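PDB 2QTP: uncharacterized protein, which is of unknown function but, as a member of the DUF1185 (AA_synth) family with a variant Bacillus chorismate mutase fold, may act in amino-acid metabolism. Local coordinates for residues A[9-15]-A[27-33]; A[51-56]-A[97-101]; A[83-87]-A[125-131]; A[118-122]-A[133-137]. All coordinates share one frame; numbering follows the deposited sequence.

Interaction 1 (A[9-15]-A[27-33])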
loop_
_atom_site.group_PDB
_atom_site.type_symbol
_atom_site.label_atom_id
_atom_site.label_comp_id
_atom_site.label_asym_id
_atom_site.label_seq_id
_atom_site.Cartn_x
_atom_site.Cartn_y
_atom_site.Cartn_z
ATOM N N ALA A 9 -2.296 -7.485 5.690
ATOM C CA ALA A 9 -1.452 -8.495 5.061
ATOM C C ALA A 9 -0.069 -7.901 4.843
ATOM O O ALA A 9 0.048 -6.702 4.521
ATOM C CB ALA A 9 -2.067 -8.939 3.751
ATOM N N VAL A 10 0.965 -8.717 5.038
ATOM C CA VAL A 10 2.358 -8.286 4.825
ATOM C C VAL A 10 3.033 -9.285 3.872
ATOM O O VAL A 10 2.897 -10.507 4.042
ATOM C CB VAL A 10 3.117 -8.124 6.164
ATOM C CG1 VAL A 10 4.554 -7.669 5.939
ATOM C CG2 VAL A 10 2.375 -7.129 7.083
ATOM N N PHE A 11 3.703 -8.765 2.849
ATOM C CA PHE A 11 4.395 -9.575 1.803
ATOM C C PHE A 11 5.857 -9.158 1.796
ATOM O O PHE A 11 6.146 -7.958 1.740
ATOM C CB PHE A 11 3.856 -9.293 0.384
ATOM C CG PHE A 11 2.336 -9.333 0.248
ATOM C CD1 PHE A 11 1.515 -8.421 0.901
ATOM C CD2 PHE A 11 1.730 -10.254 -0.609
ATOM C CE1 PHE A 11 0.124 -8.474 0.742
ATOM C CE2 PHE A 11 0.327 -10.301 -0.789
ATOM C CZ PHE A 11 -0.464 -9.417 -0.106
ATOM N N ILE A 12 6.772 -10.122 1.903
ATOM C CA ILE A 12 8.186 -9.841 1.784
ATOM C C ILE A 12 8.766 -10.709 0.663
ATOM O O ILE A 12 8.437 -11.899 0.540
ATOM C CB ILE A 12 8.984 -10.218 3.042
ATOM C CG1 ILE A 12 8.339 -9.667 4.299
ATOM C CG2 ILE A 12 10.414 -9.684 2.941
ATOM C CD1 ILE A 12 9.188 -9.915 5.530
ATOM N N GLU A 13 9.696 -10.150 -0.089
ATOM C CA GLU A 13 10.313 -10.872 -1.170
ATOM C C GLU A 13 11.821 -10.657 -1.141
ATOM O O GLU A 13 12.273 -9.518 -1.118
ATOM C CB GLU A 13 9.630 -10.392 -2.446
ATOM C CG GLU A 13 10.216 -10.774 -3.770
ATOM C CD GLU A 13 9.695 -9.834 -4.864
ATOM O OE1 GLU A 13 8.436 -9.700 -4.972
ATOM O OE2 GLU A 13 10.558 -9.208 -5.555
ATOM N N GLU A 14 12.585 -11.760 -1.105
ATOM C CA GLU A 14 14.028 -11.714 -1.123
ATOM C C GLU A 14 14.533 -12.250 -2.430
ATOM O O GLU A 14 14.209 -13.372 -2.797
ATOM C CB GLU A 14 14.675 -12.600 -0.057
ATOM C CG GLU A 14 14.096 -12.555 1.319
ATOM C CD GLU A 14 14.862 -13.475 2.279
ATOM O OE1 GLU A 14 15.935 -14.057 1.901
ATOM O OE2 GLU A 14 14.371 -13.577 3.424
ATOM N N THR A 15 15.396 -11.490 -3.080
ATOM C CA THR A 15 15.997 -11.890 -4.336
ATOM C C THR A 15 17.436 -12.215 -4.077
ATOM O O THR A 15 18.205 -11.365 -3.608
ATOM C CB THR A 15 15.936 -10.764 -5.340
ATOM O OG1 THR A 15 14.569 -10.416 -5.543
ATOM C CG2 THR A 15 16.574 -11.183 -6.634
ATOM N N THR A 27 18.601 -8.737 -1.861
ATOM C CA THR A 27 17.851 -7.527 -1.804
ATOM C C THR A 27 16.410 -7.879 -1.414
ATOM O O THR A 27 15.914 -8.948 -1.740
ATOM C CB THR A 27 17.961 -6.735 -3.117
ATOM O OG1 THR A 27 17.522 -7.535 -4.208
ATOM C CG2 THR A 27 19.421 -6.322 -3.345
ATOM N N ARG A 28 15.756 -6.996 -0.672
ATOM C CA ARG A 28 14.449 -7.304 -0.142
ATOM C C ARG A 28 13.455 -6.183 -0.317
ATOM O O ARG A 28 13.802 -4.999 -0.236
ATOM C CB ARG A 28 14.544 -7.661 1.344
ATOM C CG ARG A 28 15.449 -8.842 1.681
ATOM C CD ARG A 28 15.395 -9.147 3.158
ATOM N NE ARG A 28 15.880 -7.997 3.929
ATOM C CZ ARG A 28 15.607 -7.767 5.210
ATOM N NH1 ARG A 28 14.834 -8.600 5.906
ATOM N NH2 ARG A 28 16.104 -6.692 5.791
ATOM N N LYS A 29 12.205 -6.566 -0.549
ATOM C CA LYS A 29 11.105 -5.622 -0.655
ATOM C C LYS A 29 10.015 -6.094 0.295
ATOM O O LYS A 29 9.787 -7.305 0.446
ATOM C CB LYS A 29 10.509 -5.607 -2.064
ATOM C CG LYS A 29 11.485 -5.488 -3.201
ATOM C CD LYS A 29 10.695 -5.419 -4.496
ATOM C CE LYS A 29 11.559 -5.138 -5.705
ATOM N NZ LYS A 29 10.692 -5.230 -6.904
ATOM N N ALA A 30 9.324 -5.157 0.923
ATOM C CA ALA A 30 8.195 -5.513 1.775
ATOM C C ALA A 30 7.064 -4.581 1.441
ATOM O O ALA A 30 7.297 -3.424 1.059
ATOM C CB ALA A 30 8.562 -5.419 3.257
ATOM N N VAL A 31 5.840 -5.077 1.576
ATOM C CA VAL A 31 4.646 -4.260 1.399
ATOM C C VAL A 31 3.606 -4.700 2.443
ATOM O O VAL A 31 3.442 -5.885 2.686
ATOM C CB VAL A 31 4.077 -4.301 -0.076
ATOM C CG1 VAL A 31 3.950 -5.666 -0.604
ATOM C CG2 VAL A 31 2.715 -3.567 -0.170
ATOM N N ALA A 32 2.998 -3.733 3.119
ATOM C CA ALA A 32 1.945 -3.976 4.110
ATOM C C ALA A 32 0.650 -3.370 3.532
ATOM O O ALA A 32 0.662 -2.252 3.003
ATOM C CB ALA A 32 2.314 -3.350 5.491
ATOM N N VAL A 33 -0.437 -4.133 3.626
ATOM C CA VAL A 33 -1.732 -3.796 3.044
ATOM C C VAL A 33 -2.837 -3.887 4.111
ATOM O O VAL A 33 -2.834 -4.817 4.946
ATOM C CB VAL A 33 -2.080 -4.784 1.888
ATOM C CG1 VAL A 33 -3.397 -4.452 1.295
ATOM C CG2 VAL A 33 -1.002 -4.737 0.844
HETATM O O HOH W 1 8.895 -7.448 -7.084
#
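Phe11 and Val31 lie side by side as a hydrogen-bonded pair of an antiparallel ladder between strands 5-15 and 21-37 of the mixed sheet. Phe11 N gives a nearly straight bond (168°) to Val31 O at 2.9 Å, and Val31 N returns one to Phe11 O. The pairs Ala9-Val33, Glu13-Lys29 and Thr15-Thr27 are closed by like pairs of bonds, Thr27 N to Thr15 O being the longest and most bent. With chi1 at -49° the Phe11 ring stays beside its own backbone N, which brings Val31 O to the ring edge, in plane, 3.7 Å from Phe11 CD1. Further along the ring, Phe11 CE1 meets Val33 CG2 at 3.9 Å, while CB rests on Val31 CG1. An alanine in place of Phe11 would keep the CB contact but is likely to leave Val33 CG2 without its aromatic neighbour on this face. Val10 and Ala32 pair on the other face, where helix 49-70 covers them through Ala69 and Leu62. Beyond this first shell, strand 148-152 packs on Val31 and Lys29, and Lys29 NZ bonds to Gly149 O. The extended chains of Glu13 and Lys29 run together, Glu13 OE2 4.2 Å from Lys29 NZ; a water bridges them, donating to Glu13 OE2 and accepting from Lys29 NZ, each at 2.9 Å.

Interaction 2 (A[51-56]-A[97-101])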
loop_
_atom_site.group_PDB
_atom_site.type_symbol
_atom_site.label_atom_id
_atom_site.label_comp_id
_atom_site.label_asym_id
_atom_site.label_seq_id
_atom_site.Cartn_x
_atom_site.Cartn_y
_atom_site.Cartn_z
ATOM N N LEU A 51 -11.409 10.401 5.418
ATOM C CA LEU A 51 -10.461 9.498 4.766
ATOM C C LEU A 51 -9.002 9.969 4.864
ATOM O O LEU A 51 -8.126 9.126 4.875
ATOM C CB LEU A 51 -10.833 9.205 3.314
ATOM C CG LEU A 51 -11.926 8.156 3.055
ATOM C CD1 LEU A 51 -12.193 8.047 1.566
ATOM C CD2 LEU A 51 -11.608 6.794 3.612
HETATM N N MSE A 52 -8.742 11.291 4.907
HETATM C CA MSE A 52 -7.388 11.798 5.055
HETATM C C MSE A 52 -6.864 11.477 6.446
HETATM O O MSE A 52 -5.711 11.070 6.589
HETATM C CB MSE A 52 -7.296 13.313 4.802
HETATM C CG MSE A 52 -7.765 13.784 3.416
HETATM SE SE MSE A 52 -7.390 15.600 3.027
HETATM C CE MSE A 52 -8.152 15.539 1.223
ATOM N N ASP A 53 -7.699 11.677 7.464
ATOM C CA ASP A 53 -7.325 11.346 8.843
ATOM C C ASP A 53 -7.075 9.852 8.978
ATOM O O ASP A 53 -6.092 9.454 9.569
ATOM C CB ASP A 53 -8.402 11.785 9.827
ATOM C CG ASP A 53 -8.536 13.294 9.930
ATOM O OD1 ASP A 53 -7.613 14.044 9.550
ATOM O OD2 ASP A 53 -9.600 13.724 10.389
ATOM N N THR A 54 -7.925 9.020 8.383
ATOM C CA THR A 54 -7.712 7.533 8.394
ATOM C C THR A 54 -6.419 7.127 7.651
ATOM O O THR A 54 -5.670 6.281 8.094
ATOM C CB THR A 54 -8.931 6.784 7.777
ATOM O OG1 THR A 54 -10.081 7.064 8.569
ATOM C CG2 THR A 54 -8.739 5.287 7.745
ATOM N N GLY A 55 -6.157 7.767 6.524
ATOM C CA GLY A 55 -4.948 7.535 5.767
ATOM C C GLY A 55 -3.696 7.879 6.522
ATOM O O GLY A 55 -2.711 7.190 6.402
ATOM N N ALA A 56 -3.716 8.950 7.300
ATOM C CA ALA A 56 -2.570 9.304 8.145
ATOM C C ALA A 56 -2.191 8.171 9.117
ATOM O O ALA A 56 -1.026 7.823 9.220
ATOM C CB ALA A 56 -2.835 10.618 8.907
ATOM N N ALA A 97 -7.711 10.785 -1.328
ATOM C CA ALA A 97 -7.834 11.308 0.020
ATOM C C ALA A 97 -7.062 10.443 0.974
ATOM O O ALA A 97 -6.296 10.929 1.799
ATOM C CB ALA A 97 -9.320 11.396 0.445
ATOM N N ILE A 98 -7.291 9.139 0.880
ATOM C CA ILE A 98 -6.595 8.205 1.758
ATOM C C ILE A 98 -5.052 8.308 1.600
ATOM O O ILE A 98 -4.343 8.227 2.579
ATOM C CB ILE A 98 -7.204 6.734 1.679
ATOM C CG1 ILE A 98 -7.488 6.234 3.102
ATOM C CG2 ILE A 98 -6.323 5.834 0.920
ATOM C CD1 ILE A 98 -8.038 4.890 3.221
ATOM N N LEU A 99 -4.555 8.647 0.422
ATOM C CA LEU A 99 -3.116 8.785 0.155
ATOM C C LEU A 99 -2.536 10.185 0.339
ATOM O O LEU A 99 -1.337 10.400 0.134
ATOM C CB LEU A 99 -2.847 8.385 -1.320
ATOM C CG LEU A 99 -3.113 6.913 -1.708
ATOM C CD1 LEU A 99 -2.948 6.704 -3.218
ATOM C CD2 LEU A 99 -2.254 5.936 -0.881
ATOM N N HIS A 100 -3.388 11.139 0.664
ATOM C CA HIS A 100 -2.997 12.554 0.756
ATOM C C HIS A 100 -1.912 12.870 1.799
ATOM O O HIS A 100 -0.912 13.486 1.464
ATOM C CB HIS A 100 -4.249 13.396 0.992
ATOM C CG HIS A 100 -3.966 14.844 1.178
ATOM N ND1 HIS A 100 -3.781 15.703 0.120
ATOM C CD2 HIS A 100 -3.777 15.577 2.303
ATOM C CE1 HIS A 100 -3.502 16.909 0.589
ATOM N NE2 HIS A 100 -3.488 16.861 1.910
ATOM N N PRO A 101 -2.090 12.447 3.058
ATOM C CA PRO A 101 -1.059 12.783 4.054
ATOM C C PRO A 101 0.292 12.213 3.766
ATOM O O PRO A 101 0.374 11.107 3.256
ATOM C CB PRO A 101 -1.609 12.159 5.346
ATOM C CG PRO A 101 -2.603 11.171 4.915
ATOM C CD PRO A 101 -3.213 11.733 3.679
#
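Leu51 and Ala97 bring helix 49-70 against the C-terminal end of helix 92-98, their CB atoms 3.9 Å apart. Apolar packing continues around this point: Met52 CG also rests on Ala97 CB, and the Leu51 and Ile98 side chains cross at a slant, CD2 of Leu51 4.1 Å from CD1 of Ile98. The extended side chain of Met52, a selenomethionine, reaches the imidazole of His100, which like Pro101 lies beyond the helix end. Met52 SE lies 4.1 Å from the centroid of the His100 ring and 31° off the normal, an oblique selenium-aromatic contact, while CE sits over one face, displaced toward the rim. His100 has CG anti to its backbone N (chi1 177°), which swings the ring out to that selenium.

No hydrogen bond joins the segments. Instead, weak CA-H...O contacts link the backbones: Gly55 CA to Ile98 O at 3.3 Å, Met52 CA to Ala97 O, and Ile98 CA to Leu51 O. Gly55 is what permits the close approach, since a CB there would run into Ile98 O. Beside it, the Pro101 ring lies against the helix backbone, Pro101 CG 3.4 Å from Ala56 N and 3.5 Å from Met52 O.

In the fold, Leu51 and Ile98 both lean on Ile163 of strand 162-171, and Ile98 also touches Ile36 of strand 21-37 and Ala84 of strand 79-86, so the two helices meet while packing on one face of the mixed sheet.

Interaction 3 (A[83-87]-A[125-131])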
loop_
_atom_site.group_PDB
_atom_site.type_symbol
_atom_site.label_atom_id
_atom_site.label_comp_id
_atom_site.label_asym_id
_atom_site.label_seq_id
_atom_site.Cartn_x
_atom_site.Cartn_y
_atom_site.Cartn_z
ATOM N N SER A 83 0.022 3.066 -2.360
ATOM C CA SER A 83 -1.037 2.992 -3.345
ATOM C C SER A 83 -2.310 2.695 -2.648
ATOM O O SER A 83 -2.296 2.205 -1.525
ATOM C CB SER A 83 -0.807 1.821 -4.344
ATOM O OG SER A 83 0.196 2.163 -5.218
ATOM N N ALA A 84 -3.421 2.903 -3.350
ATOM C CA ALA A 84 -4.731 2.538 -2.807
ATOM C C ALA A 84 -5.635 2.107 -3.977
ATOM O O ALA A 84 -5.578 2.645 -5.074
ATOM C CB ALA A 84 -5.361 3.690 -2.013
HETATM N N MSE A 85 -6.435 1.092 -3.726
HETATM C CA MSE A 85 -7.393 0.614 -4.700
HETATM C C MSE A 85 -8.746 0.736 -4.034
HETATM O O MSE A 85 -9.007 0.113 -2.997
HETATM C CB MSE A 85 -7.142 -0.840 -5.091
HETATM C CG MSE A 85 -8.081 -1.431 -6.167
HETATM SE SE MSE A 85 -7.751 -3.322 -6.503
HETATM C CE MSE A 85 -6.347 -3.154 -7.866
ATOM N N VAL A 86 -9.620 1.491 -4.694
ATOM C CA VAL A 86 -10.980 1.717 -4.225
ATOM C C VAL A 86 -11.893 0.633 -4.790
ATOM O O VAL A 86 -11.785 0.243 -5.962
ATOM C CB VAL A 86 -11.501 3.101 -4.688
ATOM C CG1 VAL A 86 -12.753 3.509 -3.911
ATOM C CG2 VAL A 86 -10.416 4.139 -4.530
ATOM N N GLY A 87 -12.793 0.127 -3.960
ATOM C CA GLY A 87 -13.808 -0.793 -4.477
ATOM C C GLY A 87 -14.824 -0.078 -5.355
ATOM O O GLY A 87 -14.949 1.171 -5.355
ATOM N N GLY A 125 -10.839 -0.916 -8.389
ATOM C CA GLY A 125 -10.737 -2.333 -8.703
ATOM C C GLY A 125 -11.805 -3.144 -8.047
ATOM O O GLY A 125 -12.756 -2.614 -7.483
ATOM N N SER A 126 -11.625 -4.441 -8.101
ATOM C CA SER A 126 -12.550 -5.378 -7.512
ATOM C C SER A 126 -11.752 -6.497 -6.815
ATOM O O SER A 126 -10.503 -6.523 -6.892
ATOM C CB SER A 126 -13.506 -5.883 -8.582
ATOM O OG SER A 126 -12.801 -6.441 -9.667
ATOM N N PRO A 127 -12.451 -7.388 -6.088
ATOM C CA PRO A 127 -11.727 -8.400 -5.313
ATOM C C PRO A 127 -10.739 -9.218 -6.123
ATOM O O PRO A 127 -11.090 -9.718 -7.177
ATOM C CB PRO A 127 -12.853 -9.283 -4.769
ATOM C CG PRO A 127 -14.025 -8.337 -4.656
ATOM C CD PRO A 127 -13.910 -7.470 -5.870
ATOM N N GLY A 128 -9.503 -9.337 -5.642
ATOM C CA GLY A 128 -8.513 -10.167 -6.298
ATOM C C GLY A 128 -7.671 -9.471 -7.348
ATOM O O GLY A 128 -6.720 -10.051 -7.807
ATOM N N GLN A 129 -7.996 -8.232 -7.723
ATOM C CA GLN A 129 -7.216 -7.531 -8.722
ATOM C C GLN A 129 -5.905 -7.053 -8.121
ATOM O O GLN A 129 -5.831 -6.631 -6.936
ATOM C CB GLN A 129 -7.931 -6.302 -9.261
ATOM C CG GLN A 129 -9.046 -6.529 -10.231
ATOM C CD GLN A 129 -9.547 -5.197 -10.781
ATOM O OE1 GLN A 129 -8.775 -4.247 -10.932
ATOM N NE2 GLN A 129 -10.830 -5.123 -11.082
ATOM N N VAL A 130 -4.885 -7.093 -8.970
ATOM C CA VAL A 130 -3.533 -6.713 -8.614
ATOM C C VAL A 130 -3.334 -5.199 -8.567
ATOM O O VAL A 130 -3.766 -4.467 -9.454
ATOM C CB VAL A 130 -2.487 -7.368 -9.581
ATOM C CG1 VAL A 130 -1.117 -6.779 -9.337
ATOM C CG2 VAL A 130 -2.509 -8.916 -9.452
ATOM N N LEU A 131 -2.713 -4.734 -7.482
ATOM C CA LEU A 131 -2.394 -3.311 -7.311
ATOM C C LEU A 131 -0.879 -3.220 -7.387
ATOM O O LEU A 131 -0.171 -3.926 -6.666
ATOM C CB LEU A 131 -2.884 -2.793 -5.931
ATOM C CG LEU A 131 -2.591 -1.377 -5.448
ATOM C CD1 LEU A 131 -3.260 -0.295 -6.327
ATOM C CD2 LEU A 131 -3.043 -1.264 -3.949
#
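A loop between strands 120-124 and 131-135 folds back over the end of strand 79-86, and Met85, a selenomethionine, is the side chain it encloses. CG stands anti to the backbone N (chi1 -178°) and the chain runs straight out to SE, then bends at chi3 (-87°), turning CE in toward the carbonyls of the far limb. Met85 CE comes 3.3 Å from Val130 O and 3.6 Å from Gln129 O, and also meets the CB atoms of Gln129 and Leu131. Nearer the strand, Met85 CG packs over the backbone of Gly125, 3.6 Å from Gly125 N. The selenium lies against Gly125 CA; a CB on that glycine would collide with it.

The one hydrogen bond between the segments runs from Gly125 N to Val86 O, 2.9 Å long and close to straight. It fixes the start of the loop to the strand end. At the other limb Leu131 inserts its isobutyl group beside Ser83, both CD1 and CD2 of Leu131 lying 3.8 Å from Ser83 CB. The hydroxyl of Ser83 is engaged elsewhere, with Ser121 OG and Asp132 O.

The loop reverses in a type II beta turn from Ser126 to Gln129, closed by Gln129 N to Ser126 O. Gly128 takes the third position with positive phi (90°), the conformation that favours glycine at this point of a type II turn.

Interaction 4 (A[118-122]-A[133-137])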
loop_
_atom_site.group_PDB
_atom_site.type_symbol
_atom_site.label_atom_id
_atom_site.label_comp_id
_atom_site.label_asym_id
_atom_site.label_seq_id
_atom_site.Cartn_x
_atom_site.Cartn_y
_atom_site.Cartn_z
ATOM N N VAL A 118 7.650 10.691 -2.197
ATOM C CA VAL A 118 7.231 9.281 -2.252
ATOM C C VAL A 118 6.209 9.036 -3.387
ATOM O O VAL A 118 5.180 9.706 -3.456
ATOM C CB VAL A 118 6.650 8.850 -0.873
ATOM C CG1 VAL A 118 5.932 7.509 -0.933
ATOM C CG2 VAL A 118 7.770 8.830 0.161
ATOM N N PRO A 119 6.496 8.089 -4.300
ATOM C CA PRO A 119 5.498 7.881 -5.353
ATOM C C PRO A 119 4.212 7.240 -4.825
ATOM O O PRO A 119 4.241 6.504 -3.839
ATOM C CB PRO A 119 6.214 6.964 -6.342
ATOM C CG PRO A 119 7.244 6.255 -5.548
ATOM C CD PRO A 119 7.662 7.202 -4.450
ATOM N N SER A 120 3.081 7.578 -5.435
ATOM C CA SER A 120 1.817 6.936 -5.081
ATOM C C SER A 120 0.997 6.636 -6.334
ATOM O O SER A 120 1.209 7.262 -7.354
ATOM C CB SER A 120 1.027 7.824 -4.126
ATOM O OG SER A 120 0.642 8.999 -4.778
ATOM N N SER A 121 0.103 5.650 -6.289
ATOM C CA SER A 121 -0.811 5.418 -7.412
ATOM C C SER A 121 -2.172 5.107 -6.828
ATOM O O SER A 121 -2.282 4.586 -5.734
ATOM C CB SER A 121 -0.339 4.280 -8.335
ATOM O OG SER A 121 -0.520 3.010 -7.727
ATOM N N LYS A 122 -3.218 5.433 -7.566
ATOM C CA LYS A 122 -4.583 5.175 -7.127
ATOM C C LYS A 122 -5.294 4.482 -8.276
ATOM O O LYS A 122 -5.066 4.815 -9.432
ATOM C CB LYS A 122 -5.297 6.474 -6.752
ATOM C CG LYS A 122 -5.197 7.538 -7.780
ATOM C CD LYS A 122 -5.702 8.893 -7.287
ATOM C CE LYS A 122 -5.698 9.856 -8.460
ATOM N NZ LYS A 122 -5.577 11.275 -8.092
ATOM N N VAL A 133 2.310 -1.281 -6.504
ATOM C CA VAL A 133 2.788 -0.254 -5.578
ATOM C C VAL A 133 4.137 0.291 -6.092
ATOM O O VAL A 133 5.102 -0.430 -6.184
ATOM C CB VAL A 133 2.939 -0.788 -4.158
ATOM C CG1 VAL A 133 3.177 0.395 -3.177
ATOM C CG2 VAL A 133 1.718 -1.621 -3.778
ATOM N N PRO A 134 4.189 1.570 -6.448
ATOM C CA PRO A 134 5.430 2.148 -6.942
ATOM C C PRO A 134 6.515 2.258 -5.851
ATOM O O PRO A 134 6.205 2.290 -4.663
ATOM C CB PRO A 134 4.989 3.524 -7.437
ATOM C CG PRO A 134 3.760 3.810 -6.738
ATOM C CD PRO A 134 3.099 2.546 -6.391
ATOM N N LEU A 135 7.774 2.258 -6.250
ATOM C CA LEU A 135 8.887 2.367 -5.300
ATOM C C LEU A 135 9.853 3.424 -5.827
ATOM O O LEU A 135 10.516 3.216 -6.840
ATOM C CB LEU A 135 9.617 1.031 -5.128
ATOM C CG LEU A 135 8.972 -0.037 -4.246
ATOM C CD1 LEU A 135 9.687 -1.391 -4.426
ATOM C CD2 LEU A 135 8.987 0.389 -2.793
ATOM N N GLY A 136 9.911 4.558 -5.152
ATOM C CA GLY A 136 10.788 5.625 -5.573
ATOM C C GLY A 136 11.995 5.641 -4.664
ATOM O O GLY A 136 11.844 5.597 -3.436
ATOM N N HIS A 137 13.184 5.705 -5.270
ATOM C CA HIS A 137 14.459 5.784 -4.543
ATOM C C HIS A 137 14.681 7.204 -4.056
ATOM O O HIS A 137 15.232 7.407 -2.984
ATOM C CB HIS A 137 15.638 5.336 -5.427
ATOM C CG HIS A 137 16.089 3.924 -5.190
ATOM N ND1 HIS A 137 15.346 2.823 -5.571
ATOM C CD2 HIS A 137 17.235 3.434 -4.649
ATOM C CE1 HIS A 137 16.003 1.717 -5.252
ATOM N NE2 HIS A 137 17.155 2.061 -4.696
#
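Pro119 and Pro134 face each other with rings both puckered C-gamma endo; the rings hold phi near -70°, and psi near 150° completes an extended backbone that turns each ring toward the other. They meet where strand 120-124, an edge strand of the mixed sheet, passes the small antiparallel sheet of strands 131-135 and 148-152. The residues do not form a beta ladder here: no hydrogen bond crosses between the segments, and packing alone joins them. Pro119 CB touches Pro134 CB at 3.8 Å, while Pro134 CG lies 4.0 Å from both Pro119 C and Ser120 C, so this ring rests on the backbone as well as on its proline partner. Pro119 CG presses on the backbone just beyond Pro134, 3.2 Å from Gly136 N. Gly136 suits the place, because a CB there would run into Pro119 CD. A serine in place of Pro119 would take away the ring atoms that cover Gly136 and would probably leave a gap beside Pro134 CB and over Gly136 N.

Around the pair, Phe147 also touches Pro119, and backbone bonds tie Pro119 and Ser121 to Lys82 of strand 79-86. Leu135 turns to the opposite side of its strand, onto Ala168 and Thr170 of strand 162-171. Ser121 holds its hydroxyl, whose main partner is Ser83, between the backbone N and the carbonyl carbon (chi1 73°); there Ser121 OG lies 3.9 Å from Pro134 CD.

How the interactions relate
Interaction 3 is the most buried of the four; the others are partly buried, and interaction 1 has its 9-15 strand largely toward the surface. Interactions 1, 3 and 4 all reach the mixed sheet, whereas interaction 2 joins helix 49-70 to the end of helix 92-98 and the turn after it, on the far side of the chain's centre from interaction 1. Their chemistry follows: a full ladder of backbone bonds in 1, a single one in 3, and packing without any in 2 and 4. A probable backbone bond, Ala84 N to Ser121 O at 3.1 Å, links interactions 3 and 4, while Leu99 of interaction 2 packs on both. Val31 and Val133 bring interactions 1 and 4 together.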